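Local coordinates for protein tumor necrosis factor ligand superfamily member 13 (Mus musculus, PDB 1U5Z) that acts as a trimeric TNF-family cytokine, binding the receptors TACI and BCMA and taking part in the regulation of tumor cell growth, at residues A[42-47]-A[114-119]. Sequence-based numbering, arbitrary orientation.
Sequences GDIVRV and IITVKI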
loop_
_atom_site.group_PDB
_atom_site.type_symbol
_atom_site.label_atom_id
_atom_site.label_comp_id
_atom_site.label_asym_id
_atom_site.label_seq_id
_atom_site.Cartn_x
_atom_site.Cartn_y
_atom_site.Cartn_z
ATOM N N GLY A 42 -7.420 6.932 21.999
ATOM C CA GLY A 42 -8.326 7.875 21.360
ATOM C C GLY A 42 -7.889 8.204 19.945
ATOM O O GLY A 42 -7.749 7.299 19.128
ATOM N N ASP A 43 -7.654 9.485 19.654
ATOM C CA ASP A 43 -7.256 9.893 18.294
ATOM C C ASP A 43 -5.761 9.722 17.950
ATOM O O ASP A 43 -5.353 9.989 16.815
ATOM C CB ASP A 43 -7.749 11.318 17.941
ATOM C CG ASP A 43 -7.376 12.366 18.978
ATOM O OD1 ASP A 43 -6.457 12.129 19.788
ATOM O OD2 ASP A 43 -7.962 13.474 19.054
ATOM N N ILE A 44 -4.966 9.254 18.913
ATOM C CA ILE A 44 -3.536 9.017 18.713
ATOM C C ILE A 44 -3.178 7.563 19.001
ATOM O O ILE A 44 -4.007 6.792 19.487
ATOM C CB ILE A 44 -2.714 9.944 19.622
ATOM C CG1 ILE A 44 -2.698 9.410 21.062
ATOM C CG2 ILE A 44 -3.288 11.372 19.563
ATOM C CD1 ILE A 44 -1.827 10.188 22.016
ATOM N N VAL A 45 -1.935 7.205 18.690
ATOM C CA VAL A 45 -1.359 5.927 19.079
ATOM C C VAL A 45 0.001 6.216 19.699
ATOM O O VAL A 45 0.880 6.729 19.024
ATOM C CB VAL A 45 -1.190 4.973 17.872
ATOM C CG1 VAL A 45 -0.728 3.588 18.325
ATOM C CG2 VAL A 45 -2.493 4.846 17.089
ATOM N N ARG A 46 0.162 5.921 20.989
ATOM C CA ARG A 46 1.459 6.028 21.647
ATOM C C ARG A 46 2.379 4.870 21.272
ATOM O O ARG A 46 1.935 3.748 21.072
ATOM C CB ARG A 46 1.291 6.087 23.161
ATOM C CG ARG A 46 0.636 7.385 23.638
ATOM C CD ARG A 46 1.085 7.848 24.993
ATOM N NE ARG A 46 0.794 9.270 25.228
ATOM C CZ ARG A 46 1.697 10.203 25.561
ATOM N NH1 ARG A 46 2.986 9.902 25.715
ATOM N NH2 ARG A 46 1.300 11.457 25.748
ATOM N N VAL A 47 3.667 5.173 21.162
ATOM C CA VAL A 47 4.706 4.191 20.909
ATOM C C VAL A 47 5.461 3.961 22.221
ATOM O O VAL A 47 5.947 4.908 22.834
ATOM C CB VAL A 47 5.686 4.692 19.831
ATOM C CG1 VAL A 47 6.723 3.615 19.489
ATOM C CG2 VAL A 47 4.935 5.121 18.572
ATOM N N ILE A 114 4.331 9.958 19.658
ATOM C CA ILE A 114 2.896 9.929 19.408
ATOM C C ILE A 114 2.686 9.920 17.905
ATOM O O ILE A 114 3.311 10.688 17.183
ATOM C CB ILE A 114 2.176 11.141 20.066
ATOM C CG1 ILE A 114 0.740 11.247 19.554
ATOM C CG2 ILE A 114 2.929 12.438 19.810
ATOM C CD1 ILE A 114 -0.044 12.414 20.088
ATOM N N ILE A 115 1.798 9.041 17.447
ATOM C CA ILE A 115 1.472 8.901 16.036
ATOM C C ILE A 115 0.070 9.449 15.805
ATOM O O ILE A 115 -0.860 9.108 16.535
ATOM C CB ILE A 115 1.524 7.425 15.611
ATOM C CG1 ILE A 115 2.874 6.798 15.994
ATOM C CG2 ILE A 115 1.272 7.303 14.088
ATOM C CD1 ILE A 115 4.057 7.206 15.094
ATOM N N THR A 116 -0.080 10.300 14.793
ATOM C CA THR A 116 -1.389 10.857 14.448
ATOM C C THR A 116 -1.733 10.657 12.987
ATOM O O THR A 116 -0.854 10.541 12.133
ATOM C CB THR A 116 -1.486 12.364 14.789
ATOM O OG1 THR A 116 -0.240 13.026 14.516
ATOM C CG2 THR A 116 -1.714 12.565 16.282
ATOM N N VAL A 117 -3.033 10.610 12.726
ATOM C CA VAL A 117 -3.569 10.597 11.376
ATOM C C VAL A 117 -4.551 11.763 11.312
ATOM O O VAL A 117 -5.665 11.667 11.816
ATOM C CB VAL A 117 -4.268 9.250 11.065
ATOM C CG1 VAL A 117 -4.805 9.233 9.639
ATOM C CG2 VAL A 117 -3.310 8.103 11.264
ATOM N N LYS A 118 -4.107 12.875 10.739
ATOM C CA LYS A 118 -4.917 14.084 10.648
ATOM C C LYS A 118 -5.294 14.414 9.213
ATOM O O LYS A 118 -4.571 14.096 8.280
ATOM C CB LYS A 118 -4.155 15.271 11.235
ATOM C CG LYS A 118 -3.919 15.165 12.724
ATOM C CD LYS A 118 -2.975 16.244 13.218
ATOM C CE LYS A 118 -2.703 16.068 14.695
ATOM N NZ LYS A 118 -1.707 17.039 15.201
ATOM N N ILE A 119 -6.431 15.083 9.055
ATOM C CA ILE A 119 -6.879 15.586 7.766
ATOM C C ILE A 119 -6.990 17.099 7.886
ATOM O O ILE A 119 -7.758 17.576 8.720
ATOM C CB ILE A 119 -8.219 14.948 7.404
ATOM C CG1 ILE A 119 -8.008 13.453 7.165
ATOM C CG2 ILE A 119 -8.823 15.610 6.153
ATOM C CD1 ILE A 119 -9.229 12.656 7.326
HETATM O O HOH W 1 -6.089 9.888 14.141
#
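Ile114 extends fully, CG1 trans to the backbone N (chi1 168°), while Ile44 holds CG1 between its N and carbonyl carbon (chi1 78°); with these torsions the two side chains cross at about a right angle. CD1 of Ile114 comes alongside the CG2 and CD1 methyls of Ile44, 3.4 Å from each. They sit on one face of an antiparallel strand pair, 44-47 with 114-119, within the TNF homology domain, a jelly-roll β-sandwich. Branched at CB, isoleucine, valine and threonine suit extended backbone, and their methyls pack against those of the neighbouring strand on the same face. On the same face Thr116 turns its methyl to Ile44, CG2 to CG2 at 3.8 Å, and its side chain also touches Ser73 of strand 68-75.

Val45 and Ile115 form the hydrogen-bonded pair: Val45 N donates to Ile115 O (3.1 Å), and Ile115 N returns a bond to Val45 O (2.9 Å). Their side chains occupy the other, buried face, where Val45 also packs on Leu135 and Phe137 of strand 134-139, so purely apolar residues fit the sandwich interior. Farther along, Val47 brings CG2 to within 3.7 Å of Ile115 CG1.

On the Asp43 side of the pair, a water lies 2.8 Å from Asp43 O and 3.0 Å from Val117 O, within hydrogen-bonding distance of both. The Asp43 side chain touches Glu25 and Met27 of strand 24-34. Beside the Val45-Ile115 pair, Ile44 CA lies 3.5 Å from Ile115 O in a CA-H...O contact.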